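Long-range contacts in metalloprotease stcE (Escherichia coli, PDB 4DNY), which is a secreted zinc metalloprotease of enterohaemorrhagic strains that probably cleaves O-glycosylated mucin-like proteins, here represented by a fragment with a beta-sandwich domain: residues M80-S85 with T107-Y112; T24-N29 with A53-H58; S43-H48 with Y69-P74. One frame throughout, in Å; residues are numbered along the deposited sequence.

Contact 1: residues M80-S85 with T107-Y112; sequences MVRFVS and TLLFKY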
loop_
_atom_site.group_PDB
_atom_site.type_symbol
_atom_site.label_atom_id
_atom_site.label_comp_id
_atom_site.label_asym_id
_atom_site.label_seq_id
_atom_site.Cartn_x
_atom_site.Cartn_y
_atom_site.Cartn_z
ATOM N N MET A 80 -2.315 -1.075 -7.881
ATOM C CA MET A 80 -1.386 -1.843 -7.036
ATOM C C MET A 80 -0.726 -0.974 -5.982
ATOM O O MET A 80 -0.505 0.213 -6.193
ATOM C CB MET A 80 -0.349 -2.577 -7.893
ATOM C CG MET A 80 -0.969 -3.629 -8.738
ATOM S SD MET A 80 0.227 -4.402 -9.854
ATOM C CE MET A 80 1.461 -5.171 -8.739
ATOM N N VAL A 81 -0.383 -1.604 -4.869
ATOM C CA VAL A 81 0.370 -0.948 -3.790
ATOM C C VAL A 81 1.485 -1.874 -3.342
ATOM O O VAL A 81 1.231 -3.047 -3.034
ATOM C CB VAL A 81 -0.520 -0.564 -2.559
ATOM C CG1 VAL A 81 0.328 0.152 -1.498
ATOM C CG2 VAL A 81 -1.654 0.355 -3.051
ATOM N N ARG A 82 2.699 -1.360 -3.307
ATOM C CA ARG A 82 3.861 -2.087 -2.802
ATOM C C ARG A 82 4.353 -1.426 -1.536
ATOM O O ARG A 82 4.349 -0.192 -1.429
ATOM C CB ARG A 82 4.997 -2.102 -3.859
ATOM C CG ARG A 82 6.187 -2.932 -3.394
ATOM C CD ARG A 82 7.261 -2.999 -4.427
ATOM N NE ARG A 82 6.825 -3.742 -5.632
ATOM C CZ ARG A 82 6.799 -3.260 -6.860
ATOM N NH1 ARG A 82 7.162 -1.973 -7.081
ATOM N NH2 ARG A 82 6.446 -4.005 -7.917
ATOM N N PHE A 83 4.744 -2.220 -0.547
ATOM C CA PHE A 83 5.391 -1.727 0.707
ATOM C C PHE A 83 6.782 -2.280 0.785
ATOM O O PHE A 83 6.978 -3.467 0.532
ATOM C CB PHE A 83 4.636 -2.192 1.943
ATOM C CG PHE A 83 3.306 -1.545 2.101
ATOM C CD1 PHE A 83 3.160 -0.434 2.884
ATOM C CD2 PHE A 83 2.169 -2.067 1.466
ATOM C CE1 PHE A 83 1.917 0.180 3.010
ATOM C CE2 PHE A 83 0.924 -1.473 1.630
ATOM C CZ PHE A 83 0.815 -0.352 2.388
ATOM N N VAL A 84 7.733 -1.424 1.160
ATOM C CA VAL A 84 9.079 -1.829 1.511
ATOM C C VAL A 84 9.478 -1.220 2.823
ATOM O O VAL A 84 9.538 0.012 2.929
ATOM C CB VAL A 84 10.116 -1.428 0.390
ATOM C CG1 VAL A 84 11.515 -1.948 0.769
ATOM C CG2 VAL A 84 9.643 -1.898 -0.967
ATOM N N SER A 85 9.657 -2.049 3.850
ATOM C CA SER A 85 9.984 -1.543 5.186
ATOM C C SER A 85 11.485 -1.630 5.468
ATOM O O SER A 85 12.090 -2.705 5.416
ATOM C CB SER A 85 9.281 -2.337 6.257
ATOM O OG SER A 85 9.826 -1.946 7.515
ATOM N N THR A 107 8.961 -6.862 2.058
ATOM C CA THR A 107 8.239 -6.232 0.957
ATOM C C THR A 107 6.871 -6.902 0.904
ATOM O O THR A 107 6.745 -8.181 1.080
ATOM C CB THR A 107 8.960 -6.461 -0.362
ATOM O OG1 THR A 107 10.173 -5.752 -0.404
ATOM C CG2 THR A 107 8.108 -6.038 -1.576
ATOM N N LEU A 108 5.825 -6.121 0.683
ATOM C CA LEU A 108 4.467 -6.614 0.506
ATOM C C LEU A 108 3.904 -6.042 -0.794
ATOM O O LEU A 108 4.254 -4.956 -1.206
ATOM C CB LEU A 108 3.553 -6.194 1.653
ATOM C CG LEU A 108 3.912 -6.649 3.035
ATOM C CD1 LEU A 108 2.990 -5.958 4.034
ATOM C CD2 LEU A 108 3.843 -8.160 3.129
ATOM N N LEU A 109 2.998 -6.767 -1.456
ATOM C CA LEU A 109 2.440 -6.294 -2.707
ATOM C C LEU A 109 0.936 -6.640 -2.806
ATOM O O LEU A 109 0.541 -7.775 -2.448
ATOM C CB LEU A 109 3.153 -6.922 -3.876
ATOM C CG LEU A 109 2.777 -6.448 -5.287
ATOM C CD1 LEU A 109 3.147 -4.945 -5.468
ATOM C CD2 LEU A 109 3.470 -7.269 -6.347
ATOM N N PHE A 110 0.126 -5.678 -3.232
ATOM C CA PHE A 110 -1.324 -5.764 -3.294
ATOM C C PHE A 110 -1.827 -5.310 -4.654
ATOM O O PHE A 110 -1.245 -4.415 -5.281
ATOM C CB PHE A 110 -1.973 -4.884 -2.211
ATOM C CG PHE A 110 -1.612 -5.234 -0.811
ATOM C CD1 PHE A 110 -2.423 -6.060 -0.030
ATOM C CD2 PHE A 110 -0.481 -4.725 -0.237
ATOM C CE1 PHE A 110 -2.079 -6.373 1.266
ATOM C CE2 PHE A 110 -0.141 -5.022 1.093
ATOM C CZ PHE A 110 -0.978 -5.837 1.832
ATOM N N LYS A 111 -2.925 -5.930 -5.112
ATOM C CA LYS A 111 -3.649 -5.532 -6.308
ATOM C C LYS A 111 -5.161 -5.622 -6.067
ATOM O O LYS A 111 -5.623 -6.549 -5.465
ATOM C CB LYS A 111 -3.253 -6.434 -7.497
ATOM C CG LYS A 111 -3.945 -6.065 -8.801
ATOM C CD LYS A 111 -3.371 -6.776 -10.003
ATOM C CE LYS A 111 -4.202 -6.538 -11.225
ATOM N NZ LYS A 111 -3.589 -7.049 -12.525
ATOM N N TYR A 112 -5.906 -4.622 -6.555
ATOM C CA TYR A 112 -7.335 -4.527 -6.344
ATOM C C TYR A 112 -8.039 -5.101 -7.592
ATOM O O TYR A 112 -7.810 -4.623 -8.694
ATOM C CB TYR A 112 -7.707 -3.058 -6.177
ATOM C CG TYR A 112 -9.019 -2.783 -5.515
ATOM C CD1 TYR A 112 -9.152 -2.848 -4.142
ATOM C CD2 TYR A 112 -10.095 -2.320 -6.253
ATOM C CE1 TYR A 112 -10.305 -2.539 -3.502
ATOM C CE2 TYR A 112 -11.289 -1.965 -5.601
ATOM C CZ TYR A 112 -11.370 -2.063 -4.218
ATOM O OH TYR A 112 -12.552 -1.686 -3.565
#
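Met80 lies across from Lys111 and reaches along the lysine's strand to Leu109. Its CB sits 3.3 Å from Phe110 O, and CG, 3.8 Å from Lys111 CB, rests against the aliphatic start of that lysine, whose extended chain carries NZ on to the backbone oxygen of Asp17. Rotation about CG-SD (chi3 62°) then swings the methyl CE back toward Leu109, where it rests against both methyls, 3.7 Å from CD1. The same CD1 also packs against CB of Arg82, whose guanidinium is held by Glu56 of the adjoining strand. These strands are antiparallel neighbours within the larger sheet of the StcE beta-sandwich domain, and Val81 and Phe83 form hydrogen-bonded pairs with Phe110 and Leu108. Phe83 N binds Leu108 O at 2.9 Å, nearly straight at 168°, and Leu108 N returns the bond to Phe83 O. On the opposite face, Phe83 and Phe110 meet rim to rim, CE2 to CE2 at 3.7 Å, with ring planes close to perpendicular (84°). Phe110 also turns its ring edge to Val81 O. Tyr95 makes an edge-to-face contact with Phe110, while Leu102 packs on Phe83 from strand 98-102.

Contact 2: residues T24-N29 with A53-H58; sequences TKKIIN and ALVEIH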
loop_
_atom_site.group_PDB
_atom_site.type_symbol
_atom_site.label_atom_id
_atom_site.label_comp_id
_atom_site.label_asym_id
_atom_site.label_seq_id
_atom_site.Cartn_x
_atom_site.Cartn_y
_atom_site.Cartn_z
ATOM N N THR A 24 3.446 4.349 -14.595
ATOM C CA THR A 24 3.189 5.489 -13.694
ATOM C C THR A 24 3.262 5.003 -12.255
ATOM O O THR A 24 2.434 4.168 -11.813
ATOM C CB THR A 24 1.831 6.192 -14.022
ATOM O OG1 THR A 24 0.739 5.282 -13.912
ATOM C CG2 THR A 24 1.888 6.775 -15.465
ATOM N N LYS A 25 4.291 5.424 -11.532
ATOM C CA LYS A 25 4.556 4.905 -10.210
ATOM C C LYS A 25 4.782 6.040 -9.284
ATOM O O LYS A 25 5.648 6.888 -9.510
ATOM C CB LYS A 25 5.839 4.084 -10.260
ATOM C CG LYS A 25 6.198 3.445 -8.935
ATOM C CD LYS A 25 7.569 2.906 -9.040
ATOM C CE LYS A 25 7.946 2.055 -7.924
ATOM N NZ LYS A 25 9.236 1.383 -8.160
ATOM N N LYS A 26 4.054 6.094 -8.177
ATOM C CA LYS A 26 4.264 7.060 -7.097
ATOM C C LYS A 26 4.991 6.440 -5.978
ATOM O O LYS A 26 4.557 5.474 -5.417
ATOM C CB LYS A 26 2.911 7.569 -6.606
ATOM C CG LYS A 26 2.977 8.305 -5.285
ATOM C CD LYS A 26 3.645 9.691 -5.356
ATOM C CE LYS A 26 3.756 10.320 -3.946
ATOM N NZ LYS A 26 4.308 11.709 -3.941
ATOM N N ILE A 27 6.114 7.057 -5.583
ATOM C CA ILE A 27 6.839 6.589 -4.391
ATOM C C ILE A 27 6.519 7.495 -3.222
ATOM O O ILE A 27 6.568 8.698 -3.337
ATOM C CB ILE A 27 8.379 6.613 -4.622
ATOM C CG1 ILE A 27 8.763 5.570 -5.642
ATOM C CG2 ILE A 27 9.147 6.386 -3.338
ATOM C CD1 ILE A 27 8.435 5.991 -6.987
ATOM N N ILE A 28 6.195 6.901 -2.064
ATOM C CA ILE A 28 5.967 7.638 -0.841
ATOM C C ILE A 28 7.091 7.300 0.028
ATOM O O ILE A 28 7.237 6.188 0.446
ATOM C CB ILE A 28 4.572 7.215 -0.199
ATOM C CG1 ILE A 28 3.443 7.704 -1.085
ATOM C CG2 ILE A 28 4.494 7.695 1.288
ATOM C CD1 ILE A 28 2.060 7.274 -0.664
ATOM N N ASN A 29 7.998 8.241 0.283
ATOM C CA ASN A 29 9.242 7.975 1.022
ATOM C C ASN A 29 9.722 9.165 1.819
ATOM O O ASN A 29 10.925 9.265 2.100
ATOM C CB ASN A 29 10.356 7.506 0.079
ATOM C CG ASN A 29 10.810 8.593 -0.891
ATOM O OD1 ASN A 29 10.159 9.607 -1.022
ATOM N ND2 ASN A 29 11.922 8.361 -1.602
ATOM N N ALA A 53 -0.537 3.932 -11.685
ATOM C CA ALA A 53 -0.868 2.498 -11.679
ATOM C C ALA A 53 -0.429 1.803 -10.414
ATOM O O ALA A 53 -0.997 0.791 -10.000
ATOM C CB ALA A 53 -0.175 1.816 -12.853
ATOM N N LEU A 54 0.613 2.322 -9.789
ATOM C CA LEU A 54 1.203 1.754 -8.577
ATOM C C LEU A 54 1.667 2.817 -7.624
ATOM O O LEU A 54 2.292 3.833 -8.038
ATOM C CB LEU A 54 2.338 0.814 -8.977
ATOM C CG LEU A 54 2.898 -0.074 -7.786
ATOM C CD1 LEU A 54 3.238 -1.466 -8.274
ATOM C CD2 LEU A 54 4.033 0.661 -7.245
ATOM N N VAL A 55 1.400 2.598 -6.329
ATOM C CA VAL A 55 1.985 3.415 -5.245
ATOM C C VAL A 55 2.931 2.506 -4.498
ATOM O O VAL A 55 2.535 1.380 -4.107
ATOM C CB VAL A 55 0.925 3.968 -4.307
ATOM C CG1 VAL A 55 1.547 4.489 -2.988
ATOM C CG2 VAL A 55 0.087 5.106 -4.995
ATOM N N GLU A 56 4.157 2.961 -4.243
ATOM C CA GLU A 56 5.179 2.173 -3.529
ATOM C C GLU A 56 5.576 2.988 -2.288
ATOM O O GLU A 56 6.086 4.113 -2.429
ATOM C CB GLU A 56 6.396 1.898 -4.416
ATOM C CG GLU A 56 7.483 1.146 -3.661
ATOM C CD GLU A 56 8.576 0.568 -4.580
ATOM O OE1 GLU A 56 8.284 0.097 -5.688
ATOM O OE2 GLU A 56 9.703 0.572 -4.172
ATOM N N ILE A 57 5.332 2.411 -1.126
ATOM C CA ILE A 57 5.552 3.072 0.147
ATOM C C ILE A 57 6.774 2.527 0.805
ATOM O O ILE A 57 6.938 1.307 0.945
ATOM C CB ILE A 57 4.332 2.828 1.052
ATOM C CG1 ILE A 57 3.117 3.553 0.493
ATOM C CG2 ILE A 57 4.619 3.237 2.554
ATOM C CD1 ILE A 57 1.741 3.056 1.077
ATOM N N HIS A 58 7.678 3.435 1.172
ATOM C CA HIS A 58 8.929 3.053 1.873
ATOM C C HIS A 58 8.893 3.614 3.276
ATOM O O HIS A 58 9.025 4.824 3.468
ATOM C CB HIS A 58 10.121 3.670 1.175
ATOM C CG HIS A 58 10.397 3.108 -0.172
ATOM N ND1 HIS A 58 11.348 3.675 -1.010
ATOM C CD2 HIS A 58 9.744 2.169 -0.905
ATOM C CE1 HIS A 58 11.354 2.973 -2.139
ATOM N NE2 HIS A 58 10.384 2.062 -2.115
HETATM O O HOH W 1 11.396 -0.158 -6.117
HETATM O O HOH W 2 13.202 5.680 -0.707
#
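Ile28 presses its CD1 against CG1 of Val55 at 3.7 Å, and its CB lies 4.0 Å from CG1 of Ile57, the two isoleucines running alongside each other. This apolar face is the tightly packed part of the contact: Val34 of helix 31-35 touches Ile28, while helix 43-49 lays Leu49 on Val55 and Ile45 on Ile57. Lys26 starts on the same face, but its chain bends at chi2 (71°) and departs toward Glu33, with which it forms a salt bridge. Between the faces runs a regular parallel ladder, in which strand 25-28 forms one border of the five-stranded sheet and the two intervening helices make the connection to strand 54-60. Its bonds alternate from Lys26 N to Leu54 O through to His58 N, which meets Ile28 O almost straight (175°). At the start of the ladder, Ala53 N donates to Thr24 OG1 at 2.9 Å, a hydroxyl also hydrogen-bonded to Asn22. The other face is mixed, with a polar network and two bound waters beside Ile27 and Leu54. Lys25, extended throughout, brings NZ to 2.9 Å from Glu56 OE1, a salt bridge of weak hydrogen-bond geometry, and Arg82 pairs with the same oxygen. Glu56 OE2 offers its anti lone pair to His58 NE2 at 2.6 Å, in the imidazole plane, and also accepts from a water. These partners probably keep the carboxylate ionised. Ile27 CG2 lies over one face of the His58 ring, offset toward the rim, and a second water bridges His58 ND1 and Asn29 ND2, 2.7 Å from the imidazole nitrogen.

Contact 3: residues S43-H48 with Y69-P74; sequences SSIHSH and YLPQGP
Pro71 fits against two successive residues of the helix, Ile45 and His46, and its ring divides between them. CD and CG face the isoleucine, with CD 3.7 Å from Ile45 CG2, whereas CB faces the histidine, 3.7 Å from His46 ND1. The Ile45 side chain crosses the proline at about a right angle. With CG1 beside the backbone N (chi1 -68°) and the chain extended beyond it, the two branches of Ile45 have separate tasks: CG2 stays on the proline, while CD1 reaches past it to Leu70 CD2 at 3.9 Å and to the backbone oxygen of Tyr69. Leu70 points its CB away from the helix, and it is the CD2 branch that comes back to meet the isoleucine methyl.

His46 starts out along the flank of the helix. Its first torsion of -155°, some way from fully extended, carries the imidazole toward the loop, where ND1 lies near the proline and CE1 comes within 3.3 Å of Gln72 O. No hydrogen bond crosses between the two segments, and this approach is made by a ring carbon. The ring is nevertheless anchored, since NE2 is hydrogen-bonded to Asp75 just beyond the loop segment. CE1 also lies 4.4 Å from Gly73 CA, where the backbone runs through a conformation with a positive phi of 153°, readily accessible only to glycine.

The contact thus ties helix 43-49 to the loop that leaves strand 67-69 on its way to strand 80-86. Ile57 of strand 54-60 packs on Ile45, Phe94 stacks with Tyr69, and Trp117 of strand 116-119 binds Pro71 O and touches Leu70.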
loop_
_atom_site.group_PDB
_atom_site.type_symbol
_atom_site.label_atom_id
_atom_site.label_comp_id
_atom_site.label_asym_id
_atom_site.label_seq_id
_atom_site.Cartn_x
_atom_site.Cartn_y
_atom_site.Cartn_z
ATOM N N SER A 43 -7.006 7.761 2.306
ATOM C CA SER A 43 -7.290 8.816 1.334
ATOM C C SER A 43 -6.097 9.234 0.470
ATOM O O SER A 43 -6.250 9.477 -0.707
ATOM C CB SER A 43 -7.891 10.047 2.050
ATOM O OG SER A 43 -9.124 9.667 2.626
ATOM N N SER A 44 -4.883 9.308 1.041
ATOM C CA SER A 44 -3.744 9.771 0.260
ATOM C C SER A 44 -3.315 8.751 -0.751
ATOM O O SER A 44 -2.981 9.101 -1.852
ATOM C CB SER A 44 -2.527 10.203 1.144
ATOM O OG SER A 44 -1.983 9.126 1.840
ATOM N N ILE A 45 -3.356 7.470 -0.378
ATOM C CA ILE A 45 -3.056 6.391 -1.339
ATOM C C ILE A 45 -4.077 6.467 -2.459
ATOM O O ILE A 45 -3.738 6.393 -3.635
ATOM C CB ILE A 45 -3.112 4.995 -0.651
ATOM C CG1 ILE A 45 -1.941 4.813 0.372
ATOM C CG2 ILE A 45 -3.025 3.868 -1.735
ATOM C CD1 ILE A 45 -1.952 3.473 1.052
ATOM N N HIS A 46 -5.368 6.652 -2.089
ATOM C CA HIS A 46 -6.432 6.732 -3.067
ATOM C C HIS A 46 -6.162 7.870 -4.088
ATOM O O HIS A 46 -6.263 7.686 -5.301
ATOM C CB HIS A 46 -7.765 6.977 -2.329
ATOM C CG HIS A 46 -8.973 6.510 -3.066
ATOM N ND1 HIS A 46 -10.139 6.143 -2.406
ATOM C CD2 HIS A 46 -9.195 6.301 -4.387
ATOM C CE1 HIS A 46 -11.026 5.727 -3.306
ATOM N NE2 HIS A 46 -10.491 5.841 -4.513
ATOM N N SER A 47 -5.804 9.036 -3.560
ATOM C CA SER A 47 -5.538 10.238 -4.402
ATOM C C SER A 47 -4.360 9.966 -5.369
ATOM O O SER A 47 -4.428 10.275 -6.533
ATOM C CB SER A 47 -5.265 11.489 -3.538
ATOM O OG SER A 47 -4.114 11.249 -2.750
ATOM N N HIS A 48 -3.297 9.363 -4.851
ATOM C CA HIS A 48 -2.138 9.041 -5.698
ATOM C C HIS A 48 -2.395 7.990 -6.752
ATOM O O HIS A 48 -1.854 8.058 -7.867
ATOM C CB HIS A 48 -0.916 8.678 -4.804
ATOM C CG HIS A 48 -0.353 9.864 -4.094
ATOM N ND1 HIS A 48 0.003 11.026 -4.757
ATOM C CD2 HIS A 48 -0.100 10.066 -2.787
ATOM C CE1 HIS A 48 0.444 11.901 -3.868
ATOM N NE2 HIS A 48 0.409 11.333 -2.673
ATOM N N TYR A 69 -3.816 1.974 6.177
ATOM C CA TYR A 69 -5.070 1.476 5.635
ATOM C C TYR A 69 -5.111 1.576 4.117
ATOM O O TYR A 69 -4.924 2.667 3.559
ATOM C CB TYR A 69 -6.243 2.274 6.207
ATOM C CG TYR A 69 -6.415 2.070 7.707
ATOM C CD1 TYR A 69 -7.228 1.085 8.206
ATOM C CD2 TYR A 69 -5.709 2.879 8.612
ATOM C CE1 TYR A 69 -7.403 0.934 9.578
ATOM C CE2 TYR A 69 -5.868 2.719 9.985
ATOM C CZ TYR A 69 -6.706 1.709 10.440
ATOM O OH TYR A 69 -6.873 1.529 11.818
ATOM N N LEU A 70 -5.396 0.463 3.431
ATOM C CA LEU A 70 -5.601 0.565 2.000
ATOM C C LEU A 70 -7.038 1.075 1.710
ATOM O O LEU A 70 -7.963 0.697 2.390
ATOM C CB LEU A 70 -5.331 -0.796 1.351
ATOM C CG LEU A 70 -3.935 -1.375 1.472
ATOM C CD1 LEU A 70 -3.776 -2.514 0.433
ATOM C CD2 LEU A 70 -2.841 -0.333 1.170
ATOM N N PRO A 71 -7.176 1.975 0.736
ATOM C CA PRO A 71 -8.508 2.519 0.416
ATOM C C PRO A 71 -9.428 1.515 -0.273
ATOM O O PRO A 71 -8.960 0.503 -0.829
ATOM C CB PRO A 71 -8.164 3.676 -0.485
ATOM C CG PRO A 71 -6.871 3.241 -1.222
ATOM C CD PRO A 71 -6.130 2.494 -0.170
ATOM N N GLN A 72 -10.738 1.820 -0.306
ATOM C CA GLN A 72 -11.691 1.068 -1.072
ATOM C C GLN A 72 -12.385 2.016 -2.037
ATOM O O GLN A 72 -12.542 3.188 -1.743
ATOM C CB GLN A 72 -12.744 0.432 -0.166
ATOM C CG GLN A 72 -12.227 -0.617 0.785
ATOM C CD GLN A 72 -11.884 -1.938 0.094
ATOM O OE1 GLN A 72 -12.596 -2.370 -0.810
ATOM N NE2 GLN A 72 -10.874 -2.613 0.596
ATOM N N GLY A 73 -12.817 1.488 -3.180
ATOM C CA GLY A 73 -13.614 2.264 -4.122
ATOM C C GLY A 73 -13.457 1.780 -5.522
ATOM O O GLY A 73 -12.459 1.138 -5.890
ATOM N N PRO A 74 -14.423 2.129 -6.355
ATOM C CA PRO A 74 -14.466 1.659 -7.710
ATOM C C PRO A 74 -13.244 2.019 -8.567
ATOM O O PRO A 74 -12.762 1.173 -9.346
ATOM C CB PRO A 74 -15.735 2.339 -8.271
ATOM C CG PRO A 74 -16.531 2.727 -7.130
ATOM C CD PRO A 74 -15.625 2.909 -5.969
#

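In the fold
Contacts 1 and 2 belong to one sheet, whose strands 54-60 and 80-86 are neighbours: contact 1 is an antiparallel pairing near the centre of the chain, contact 2 a parallel one that reaches the sheet border. The salt bridge between Arg82 and Glu56 links the two through the face that carries both residues, and Phe83 packs on Ile57 on the other. Contacts 2 and 3 lie farther out than contact 1, and contact 3 joins helix to loop through van der Waals packing instead of a backbone ladder. Its Ile45 and His48 lie against contact 2, while Leu70 reaches the aromatic side of contact 1 and Tyr112 OH bonds to Gln72 and Gly73. Apolar packing thus runs through all three.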